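Long-range contact in Rho guanine nucleotide exchange factor 3 (PDB 2Z0Q), which acts as a guanine nucleotide exchange factor for the small GTPases RhoA and RhoB, here represented by its DH-PH domain fragment: residues A[246-259]-A[269-281]. Residues are numbered along the deposited sequence; the frame is centred on the assembly and turned at random.
Sequences LHVFLFQEVLVITR and YQLYRQPIPVKDL. With SO4 (sulfate ion), chain C; SO4 (sulfate ion), chain D.
Strand 254-259 pairs antiparallel with 269-281 in two ladders, Arg259 with Gln270 at one end and Leu255 with Ile276 at the other, the register slipping by two residues between them. Leu255 N meets Ile276 O at 2.8 Å, almost straight, and Tyr272 N reaches Ile257 O; water 2 takes the N-H of Ile257. Leu246 CD2 sits over one face of the Tyr272 ring, 3.8 Å from its centroid, and Arg273 NH1 over the other, donating to Tyr272 O at 2.9 Å. Tyr272 OH donates to O2 of the chain C sulfate at 2.6 Å. A bend at chi2 (-78°) brings the Arg273 guanidinium edge-on between two sulfates, probably from the crystallisation liquor: NE donates to O3 of the chain D ion at 2.8 Å, NH1 to O3 of the chain C ion at 3.1 Å, and NH2 to both. A leucine in place of Arg273 would probably leave both sulfates without this charged partner and Tyr272 O without its donor. Across the sheet, Phe249 turns its edge to the face of Tyr269 (planes at 76°), with Tyr210 against both rings. Farther along, Val254 CG2 packs alongside Pro275 CB at 3.5 Å, and Leu250 CD1 touches Val278 CG2 at 3.7 Å. Lys345 bonds the carbonyls of Val278 and Leu281. Strands 245-251, 254-263 and 266-271 form an antiparallel meander of the PH-domain beta sandwich, capped by C-terminal helix 331-345.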
ATOM      1  N   LEU A 246      -6.360  -8.828 -16.439  1.00 17.60           N
ATOM      2  CA  LEU A 246      -5.774  -9.864 -15.609  1.00 16.06           C
ATOM      3  C   LEU A 246      -5.206  -9.279 -14.316  1.00 18.23           C
ATOM      4  O   LEU A 246      -4.995  -8.066 -14.226  1.00 20.32           O
ATOM      5  CB  LEU A 246      -4.634 -10.563 -16.400  1.00 15.17           C
ATOM      6  CG  LEU A 246      -4.992 -11.120 -17.796  1.00 15.76           C
ATOM      7  CD1 LEU A 246      -3.752 -11.391 -18.657  1.00 17.81           C
ATOM      8  CD2 LEU A 246      -5.855 -12.371 -17.600  1.00 15.53           C
ATOM      9  N   HIS A 247      -5.084 -10.129 -13.295  1.00 16.01           N
ATOM     10  CA  HIS A 247      -4.423  -9.724 -12.075  1.00 16.71           C
ATOM     11  C   HIS A 247      -3.232 -10.665 -12.035  1.00 16.22           C
ATOM     12  O   HIS A 247      -3.375 -11.910 -11.988  1.00 17.05           O
ATOM     13  CB  HIS A 247      -5.267  -9.909 -10.801  1.00 15.93           C
ATOM     14  CG  HIS A 247      -4.711  -9.133  -9.656  1.00 19.25           C
ATOM     15  ND1 HIS A 247      -5.220  -7.909  -9.265  1.00 22.82           N
ATOM     16  CD2 HIS A 247      -3.606  -9.343  -8.900  1.00 18.97           C
ATOM     17  CE1 HIS A 247      -4.450  -7.401  -8.313  1.00 19.85           C
ATOM     18  NE2 HIS A 247      -3.468  -8.255  -8.071  1.00 19.09           N
ATOM     19  N   VAL A 248      -2.042 -10.080 -12.043  1.00 15.98           N
ATOM     20  CA  VAL A 248      -0.842 -10.881 -12.084  1.00 14.46           C
ATOM     21  C   VAL A 248      -0.074 -10.813 -10.765  1.00 14.41           C
ATOM     22  O   VAL A 248       0.060  -9.755 -10.170  1.00 14.73           O
ATOM     23  CB  VAL A 248       0.042 -10.420 -13.261  1.00 14.40           C
ATOM     24  CG1 VAL A 248       1.310 -11.216 -13.310  1.00 14.08           C
ATOM     25  CG2 VAL A 248      -0.752 -10.549 -14.562  1.00 17.77           C
ATOM     26  N   PHE A 249       0.452 -11.951 -10.368  1.00 14.37           N
ATOM     27  CA  PHE A 249       1.183 -12.093  -9.112  1.00 16.05           C
ATOM     28  C   PHE A 249       2.597 -12.619  -9.341  1.00 15.13           C
ATOM     29  O   PHE A 249       2.794 -13.726  -9.864  1.00 16.21           O
ATOM     30  CB  PHE A 249       0.461 -13.108  -8.204  1.00 16.07           C
ATOM     31  CG  PHE A 249      -0.930 -12.692  -7.808  1.00 17.12           C
ATOM     32  CD1 PHE A 249      -1.144 -11.840  -6.723  1.00 16.99           C
ATOM     33  CD2 PHE A 249      -2.030 -13.144  -8.529  1.00 18.01           C
ATOM     34  CE1 PHE A 249      -2.433 -11.445  -6.364  1.00 17.30           C
ATOM     35  CE2 PHE A 249      -3.296 -12.758  -8.181  1.00 17.48           C
ATOM     36  CZ  PHE A 249      -3.515 -11.902  -7.085  1.00 19.28           C
ATOM     37  N   LEU A 250       3.582 -11.829  -8.931  1.00 16.68           N
ATOM     38  CA  LEU A 250       4.949 -12.263  -9.011  1.00 15.98           C
ATOM     39  C   LEU A 250       5.401 -12.711  -7.604  1.00 18.37           C
ATOM     40  O   LEU A 250       5.727 -11.882  -6.751  1.00 18.08           O
ATOM     41  CB  LEU A 250       5.871 -11.121  -9.481  1.00 17.23           C
ATOM     42  CG  LEU A 250       7.363 -11.529  -9.473  1.00 17.90           C
ATOM     43  CD1 LEU A 250       7.639 -12.673 -10.475  1.00 19.06           C
ATOM     44  CD2 LEU A 250       8.201 -10.315  -9.803  1.00 20.87           C
ATOM     45  N   PHE A 251       5.380 -14.015  -7.364  1.00 19.22           N
ATOM     46  CA  PHE A 251       5.885 -14.544  -6.096  1.00 21.21           C
ATOM     47  C   PHE A 251       7.401 -14.657  -6.354  1.00 23.73           C
ATOM     48  O   PHE A 251       7.836 -14.590  -7.499  1.00 21.81           O
ATOM     49  CB  PHE A 251       5.265 -15.916  -5.804  1.00 21.58           C
ATOM     50  CG  PHE A 251       3.802 -15.845  -5.433  1.00 22.35           C
ATOM     51  CD1 PHE A 251       3.404 -15.454  -4.147  1.00 22.40           C
ATOM     52  CD2 PHE A 251       2.828 -16.168  -6.370  1.00 21.70           C
ATOM     53  CE1 PHE A 251       2.046 -15.388  -3.797  1.00 23.08           C
ATOM     54  CE2 PHE A 251       1.475 -16.107  -6.045  1.00 21.63           C
ATOM     55  CZ  PHE A 251       1.076 -15.715  -4.745  1.00 22.03           C
ATOM     56  N   GLN A 252       8.219 -14.838  -5.314  1.00 24.69           N
ATOM     57  CA  GLN A 252       9.657 -14.868  -5.550  1.00 27.15           C
ATOM     58  C   GLN A 252      10.128 -15.797  -6.655  1.00 25.25           C
ATOM     59  O   GLN A 252      10.986 -15.432  -7.464  1.00 26.47           O
ATOM     60  CB  GLN A 252      10.401 -15.236  -4.266  1.00 30.13           C
ATOM     61  CG  GLN A 252      11.921 -15.070  -4.369  1.00 36.86           C
ATOM     62  CD  GLN A 252      12.326 -13.616  -4.469  1.00 39.27           C
ATOM     63  OE1 GLN A 252      12.376 -13.050  -5.558  1.00 40.26           O
ATOM     64  NE2 GLN A 252      12.601 -12.992  -3.312  1.00 42.07           N
ATOM     65  N   GLU A 253       9.555 -16.992  -6.713  1.00 23.29           N
ATOM     66  CA  GLU A 253       9.998 -17.964  -7.691  1.00 23.29           C
ATOM     67  C   GLU A 253       8.999 -18.336  -8.782  1.00 21.14           C
ATOM     68  O   GLU A 253       9.310 -19.167  -9.630  1.00 20.42           O
ATOM     69  CB  GLU A 253      10.444 -19.237  -6.961  1.00 25.96           C
ATOM     70  CG  GLU A 253      11.604 -18.986  -5.976  1.00 29.52           C
ATOM     71  CD  GLU A 253      12.079 -20.273  -5.332  1.00 33.86           C
ATOM     72  OE1 GLU A 253      12.493 -21.176  -6.081  1.00 34.55           O
ATOM     73  OE2 GLU A 253      12.018 -20.391  -4.090  1.00 36.21           O
ATOM     74  N   VAL A 254       7.830 -17.710  -8.764  1.00 19.08           N
ATOM     75  CA  VAL A 254       6.809 -18.058  -9.758  1.00 18.13           C
ATOM     76  C   VAL A 254       5.842 -16.926 -10.082  1.00 17.32           C
ATOM     77  O   VAL A 254       5.395 -16.184  -9.198  1.00 17.55           O
ATOM     78  CB  VAL A 254       6.026 -19.349  -9.302  1.00 17.37           C
ATOM     79  CG1 VAL A 254       5.284 -19.068  -7.999  1.00 17.55           C
ATOM     80  CG2 VAL A 254       5.013 -19.826 -10.417  1.00 16.79           C
ATOM     81  N   LEU A 255       5.527 -16.790 -11.379  1.00 15.28           N
ATOM     82  CA  LEU A 255       4.573 -15.782 -11.829  1.00 12.89           C
ATOM     83  C   LEU A 255       3.208 -16.467 -12.000  1.00 13.99           C
ATOM     84  O   LEU A 255       3.111 -17.543 -12.589  1.00 15.13           O
ATOM     85  CB  LEU A 255       5.025 -15.184 -13.163  1.00 13.61           C
ATOM     86  CG  LEU A 255       4.152 -14.035 -13.700  1.00 12.60           C
ATOM     87  CD1 LEU A 255       4.555 -12.737 -13.014  1.00 15.43           C
ATOM     88  CD2 LEU A 255       4.338 -13.861 -15.225  1.00 15.28           C
ATOM     89  N   VAL A 256       2.153 -15.853 -11.470  1.00 14.38           N
ATOM     90  CA  VAL A 256       0.803 -16.438 -11.565  1.00 15.04           C
ATOM     91  C   VAL A 256      -0.095 -15.401 -12.236  1.00 14.72           C
ATOM     92  O   VAL A 256      -0.186 -14.250 -11.798  1.00 15.31           O
ATOM     93  CB  VAL A 256       0.257 -16.821 -10.160  1.00 15.21           C
ATOM     94  CG1 VAL A 256      -1.155 -17.509 -10.309  1.00 15.88           C
ATOM     95  CG2 VAL A 256       1.218 -17.779  -9.504  1.00 12.96           C
ATOM     96  N   ILE A 257      -0.755 -15.811 -13.319  1.00 14.44           N
ATOM     97  CA  ILE A 257      -1.603 -14.910 -14.094  1.00 13.71           C
ATOM     98  C   ILE A 257      -3.053 -15.358 -13.866  1.00 14.19           C
ATOM     99  O   ILE A 257      -3.368 -16.533 -14.025  1.00 15.60           O
ATOM    100  CB  ILE A 257      -1.267 -15.005 -15.635  1.00 14.13           C
ATOM    101  CG1 ILE A 257       0.208 -14.628 -15.858  1.00 15.40           C
ATOM    102  CG2 ILE A 257      -2.176 -14.063 -16.413  1.00 13.81           C
ATOM    103  CD1 ILE A 257       0.684 -14.749 -17.320  1.00 16.96           C
ATOM    104  N   THR A 258      -3.901 -14.415 -13.479  1.00 15.41           N
ATOM    105  CA  THR A 258      -5.282 -14.759 -13.132  1.00 16.47           C
ATOM    106  C   THR A 258      -6.267 -13.724 -13.600  1.00 17.14           C
ATOM    107  O   THR A 258      -5.881 -12.683 -14.137  1.00 15.57           O
ATOM    108  CB  THR A 258      -5.427 -14.793 -11.599  1.00 16.49           C
ATOM    109  OG1 THR A 258      -5.473 -13.436 -11.098  1.00 16.33           O
ATOM    110  CG2 THR A 258      -4.245 -15.543 -10.972  1.00 17.68           C
ATOM    111  N   ARG A 259      -7.552 -14.043 -13.388  1.00 16.32           N
ATOM    112  CA  ARG A 259      -8.642 -13.102 -13.627  1.00 17.16           C
ATOM    113  C   ARG A 259      -9.355 -13.021 -12.282  1.00 17.89           C
ATOM    114  O   ARG A 259      -9.555 -14.048 -11.635  1.00 16.71           O
ATOM    115  CB  ARG A 259      -9.598 -13.606 -14.709  1.00 20.13           C
ATOM    116  CG  ARG A 259      -8.978 -13.505 -16.100  1.00 23.71           C
ATOM    117  CD  ARG A 259      -9.731 -14.403 -17.058  1.00 31.44           C
ATOM    118  NE  ARG A 259     -11.102 -13.978 -17.244  1.00 36.51           N
ATOM    119  CZ  ARG A 259     -12.090 -14.815 -17.571  1.00 40.12           C
ATOM    120  NH1 ARG A 259     -11.840 -16.116 -17.725  1.00 40.71           N
ATOM    121  NH2 ARG A 259     -13.315 -14.348 -17.763  1.00 41.94           N
ATOM    122  N   TYR A 269      -9.208 -15.367  -7.476  1.00 16.42           N
ATOM    123  CA  TYR A 269      -8.341 -15.097  -8.645  1.00 16.61           C
ATOM    124  C   TYR A 269      -8.152 -16.422  -9.389  1.00 15.25           C
ATOM    125  O   TYR A 269      -7.341 -17.292  -9.017  1.00 15.41           O
ATOM    126  CB  TYR A 269      -6.997 -14.493  -8.156  1.00 17.37           C
ATOM    127  CG  TYR A 269      -7.223 -13.246  -7.325  1.00 17.04           C
ATOM    128  CD1 TYR A 269      -7.500 -12.021  -7.921  1.00 15.81           C
ATOM    129  CD2 TYR A 269      -7.292 -13.326  -5.933  1.00 19.80           C
ATOM    130  CE1 TYR A 269      -7.857 -10.907  -7.162  1.00 19.01           C
ATOM    131  CE2 TYR A 269      -7.640 -12.203  -5.156  1.00 16.71           C
ATOM    132  CZ  TYR A 269      -7.923 -11.021  -5.769  1.00 17.79           C
ATOM    133  OH  TYR A 269      -8.306  -9.948  -4.986  1.00 21.35           O
ATOM    134  N   GLN A 270      -8.955 -16.562 -10.443  1.00 15.57           N
ATOM    135  CA  GLN A 270      -8.995 -17.758 -11.267  1.00 16.54           C
ATOM    136  C   GLN A 270      -7.765 -17.832 -12.179  1.00 16.33           C
ATOM    137  O   GLN A 270      -7.551 -16.924 -13.007  1.00 15.74           O
ATOM    138  CB  GLN A 270     -10.315 -17.722 -12.083  1.00 15.34           C
ATOM    139  CG  GLN A 270     -10.534 -18.960 -12.944  1.00 18.83           C
ATOM    140  CD  GLN A 270     -11.824 -18.873 -13.753  1.00 18.24           C
ATOM    141  OE1 GLN A 270     -12.677 -18.035 -13.492  1.00 21.26           O
ATOM    142  NE2 GLN A 270     -11.952 -19.734 -14.745  1.00 21.46           N
ATOM    143  N   LEU A 271      -6.944 -18.862 -12.000  1.00 17.03           N
ATOM    144  CA  LEU A 271      -5.728 -18.944 -12.827  1.00 15.70           C
ATOM    145  C   LEU A 271      -6.110 -18.951 -14.309  1.00 17.67           C
ATOM    146  O   LEU A 271      -7.012 -19.691 -14.722  1.00 17.60           O
ATOM    147  CB  LEU A 271      -4.876 -20.160 -12.477  1.00 17.35           C
ATOM    148  CG  LEU A 271      -3.787 -19.827 -11.432  1.00 19.38           C
ATOM    149  CD1 LEU A 271      -4.442 -19.600 -10.070  1.00 17.90           C
ATOM    150  CD2 LEU A 271      -2.746 -20.929 -11.376  1.00 17.12           C
ATOM    151  N   TYR A 272      -5.413 -18.121 -15.093  1.00 16.81           N
ATOM    152  CA  TYR A 272      -5.671 -17.984 -16.545  1.00 18.39           C
ATOM    153  C   TYR A 272      -4.877 -19.005 -17.386  1.00 20.06           C
ATOM    154  O   TYR A 272      -5.317 -19.418 -18.474  1.00 21.58           O
ATOM    155  CB  TYR A 272      -5.322 -16.545 -16.933  1.00 17.50           C
ATOM    156  CG  TYR A 272      -5.625 -16.125 -18.350  1.00 17.68           C
ATOM    157  CD1 TYR A 272      -6.938 -16.095 -18.813  1.00 18.75           C
ATOM    158  CD2 TYR A 272      -4.602 -15.640 -19.189  1.00 16.34           C
ATOM    159  CE1 TYR A 272      -7.250 -15.587 -20.075  1.00 19.94           C
ATOM    160  CE2 TYR A 272      -4.902 -15.111 -20.475  1.00 18.47           C
ATOM    161  CZ  TYR A 272      -6.230 -15.090 -20.896  1.00 19.19           C
ATOM    162  OH  TYR A 272      -6.582 -14.535 -22.086  1.00 19.14           O
ATOM    163  N   ARG A 273      -3.713 -19.394 -16.886  1.00 18.58           N
ATOM    164  CA  ARG A 273      -2.836 -20.379 -17.516  1.00 18.79           C
ATOM    165  C   ARG A 273      -2.088 -21.017 -16.378  1.00 19.89           C
ATOM    166  O   ARG A 273      -2.239 -20.619 -15.207  1.00 19.96           O
ATOM    167  CB  ARG A 273      -1.823 -19.716 -18.461  1.00 17.47           C
ATOM    168  CG  ARG A 273      -2.461 -18.964 -19.596  1.00 16.79           C
ATOM    169  CD  ARG A 273      -2.935 -19.906 -20.712  1.00 18.08           C
ATOM    170  NE  ARG A 273      -3.257 -19.159 -21.935  1.00 21.70           N
ATOM    171  CZ  ARG A 273      -4.410 -18.543 -22.167  1.00 22.45           C
ATOM    172  NH1 ARG A 273      -5.387 -18.568 -21.259  1.00 22.08           N
ATOM    173  NH2 ARG A 273      -4.603 -17.927 -23.332  1.00 23.10           N
ATOM    174  N   GLN A 274      -1.255 -21.982 -16.710  1.00 20.45           N
ATOM    175  CA  GLN A 274      -0.443 -22.627 -15.692  1.00 22.82           C
ATOM    176  C   GLN A 274       0.610 -21.628 -15.232  1.00 20.89           C
ATOM    177  O   GLN A 274       1.023 -20.740 -15.979  1.00 21.31           O
ATOM    178  CB  GLN A 274       0.199 -23.868 -16.268  1.00 24.77           C
ATOM    179  CG  GLN A 274      -0.888 -24.787 -16.814  1.00 28.51           C
ATOM    180  CD  GLN A 274      -0.327 -26.042 -17.411  1.00 32.64           C
ATOM    181  OE1 GLN A 274       0.811 -26.064 -17.854  1.00 34.36           O
ATOM    182  NE2 GLN A 274      -1.138 -27.101 -17.443  1.00 35.56           N
ATOM    183  N   PRO A 275       1.029 -21.734 -13.973  1.00 19.37           N
ATOM    184  CA  PRO A 275       2.036 -20.799 -13.452  1.00 17.86           C
ATOM    185  C   PRO A 275       3.358 -20.889 -14.220  1.00 17.86           C
ATOM    186  O   PRO A 275       3.721 -21.964 -14.701  1.00 19.75           O
ATOM    187  CB  PRO A 275       2.217 -21.259 -11.994  1.00 18.01           C
ATOM    188  CG  PRO A 275       0.941 -21.949 -11.667  1.00 19.30           C
ATOM    189  CD  PRO A 275       0.585 -22.683 -12.938  1.00 19.29           C
ATOM    190  N   ILE A 276       4.073 -19.765 -14.311  1.00 15.54           N
ATOM    191  CA  ILE A 276       5.371 -19.709 -14.966  1.00 15.68           C
ATOM    192  C   ILE A 276       6.511 -19.546 -13.937  1.00 16.44           C
ATOM    193  O   ILE A 276       6.637 -18.504 -13.295  1.00 17.21           O
ATOM    194  CB  ILE A 276       5.435 -18.518 -15.978  1.00 16.26           C
ATOM    195  CG1 ILE A 276       4.378 -18.735 -17.080  1.00 17.29           C
ATOM    196  CG2 ILE A 276       6.860 -18.368 -16.553  1.00 17.30           C
ATOM    197  CD1 ILE A 276       4.201 -17.502 -17.935  1.00 18.97           C
ATOM    198  N   PRO A 277       7.359 -20.573 -13.779  1.00 17.64           N
ATOM    199  CA  PRO A 277       8.480 -20.483 -12.824  1.00 19.65           C
ATOM    200  C   PRO A 277       9.370 -19.335 -13.258  1.00 19.82           C
ATOM    201  O   PRO A 277       9.603 -19.165 -14.455  1.00 19.96           O
ATOM    202  CB  PRO A 277       9.193 -21.840 -12.971  1.00 20.20           C
ATOM    203  CG  PRO A 277       8.160 -22.761 -13.464  1.00 21.48           C
ATOM    204  CD  PRO A 277       7.296 -21.887 -14.416  1.00 17.73           C
ATOM    205  N   VAL A 278       9.858 -18.544 -12.305  1.00 19.70           N
ATOM    206  CA  VAL A 278      10.701 -17.405 -12.637  1.00 21.97           C
ATOM    207  C   VAL A 278      11.990 -17.839 -13.349  1.00 22.24           C
ATOM    208  O   VAL A 278      12.464 -17.109 -14.217  1.00 21.30           O
ATOM    209  CB  VAL A 278      11.017 -16.552 -11.359  1.00 22.56           C
ATOM    210  CG1 VAL A 278      12.161 -15.583 -11.602  1.00 23.30           C
ATOM    211  CG2 VAL A 278       9.739 -15.727 -10.978  1.00 22.24           C
ATOM    212  N   LYS A 279      12.520 -19.025 -13.028  1.00 22.15           N
ATOM    213  CA  LYS A 279      13.756 -19.500 -13.690  1.00 24.05           C
ATOM    214  C   LYS A 279      13.536 -19.731 -15.194  1.00 24.68           C
ATOM    215  O   LYS A 279      14.502 -19.757 -15.964  1.00 23.89           O
ATOM    216  CB  LYS A 279      14.247 -20.824 -13.086  1.00 26.68           C
ATOM    217  CG  LYS A 279      13.280 -21.979 -13.254  1.00 28.35           C
ATOM    218  CD  LYS A 279      13.923 -23.352 -12.956  1.00 34.88           C
ATOM    219  CE  LYS A 279      12.955 -24.498 -13.346  1.00 35.31           C
ATOM    220  NZ  LYS A 279      13.621 -25.839 -13.305  1.00 40.05           N
ATOM    221  N   ASP A 280      12.279 -19.926 -15.592  1.00 22.67           N
ATOM    222  CA  ASP A 280      11.947 -20.169 -17.005  1.00 22.66           C
ATOM    223  C   ASP A 280      11.164 -19.012 -17.636  1.00 20.68           C
ATOM    224  O   ASP A 280      10.585 -19.165 -18.709  1.00 22.31           O
ATOM    225  CB  ASP A 280      11.096 -21.426 -17.149  1.00 24.42           C
ATOM    226  CG  ASP A 280      11.717 -22.646 -16.482  1.00 28.49           C
ATOM    227  OD1 ASP A 280      12.913 -22.907 -16.716  1.00 30.19           O
ATOM    228  OD2 ASP A 280      10.983 -23.339 -15.738  1.00 29.22           O
ATOM    229  N   LEU A 281      11.116 -17.867 -16.979  1.00 19.04           N
ATOM    230  CA  LEU A 281      10.322 -16.753 -17.504  1.00 17.84           C
ATOM    231  C   LEU A 281      11.186 -15.850 -18.396  1.00 18.93           C
ATOM    232  O   LEU A 281      12.154 -15.255 -17.932  1.00 22.00           O
ATOM    233  CB  LEU A 281       9.738 -15.968 -16.317  1.00 19.29           C
ATOM    234  CG  LEU A 281       8.732 -14.819 -16.493  1.00 19.49           C
ATOM    235  CD1 LEU A 281       8.305 -14.275 -15.121  1.00 22.72           C
ATOM    236  CD2 LEU A 281       9.403 -13.703 -17.303  1.00 19.41           C
TER
HETATM  237  S   SO4 C 502      -8.201 -16.795 -23.831  1.00 44.25           S
HETATM  238  O1  SO4 C 502      -9.238 -17.332 -24.776  1.00 39.44           O
HETATM  239  O2  SO4 C 502      -8.711 -15.514 -23.209  1.00 35.65           O
HETATM  240  O3  SO4 C 502      -7.947 -17.801 -22.745  1.00 34.98           O
HETATM  241  O4  SO4 C 502      -6.934 -16.575 -24.611  1.00 35.87           O
HETATM  242  S   SO4 D 503      -1.028 -18.859 -24.523  1.00 36.21           S
HETATM  243  O1  SO4 D 503      -1.323 -20.326 -24.706  1.00 36.93           O
HETATM  244  O2  SO4 D 503      -2.254 -18.091 -24.907  1.00 33.49           O
HETATM  245  O3  SO4 D 503      -0.761 -18.596 -23.088  1.00 33.27           O
HETATM  246  O4  SO4 D 503       0.141 -18.425 -25.340  1.00 26.85           O
HETATM  247  O   HOH W   1      11.633 -20.568 -10.536  1.00 22.71           O
HETATM  248  O   HOH W   2      -0.456 -18.393 -14.434  1.00 18.05           O
HETATM  249  O   HOH W   3     -13.911 -18.738 -17.370  1.00 36.75           O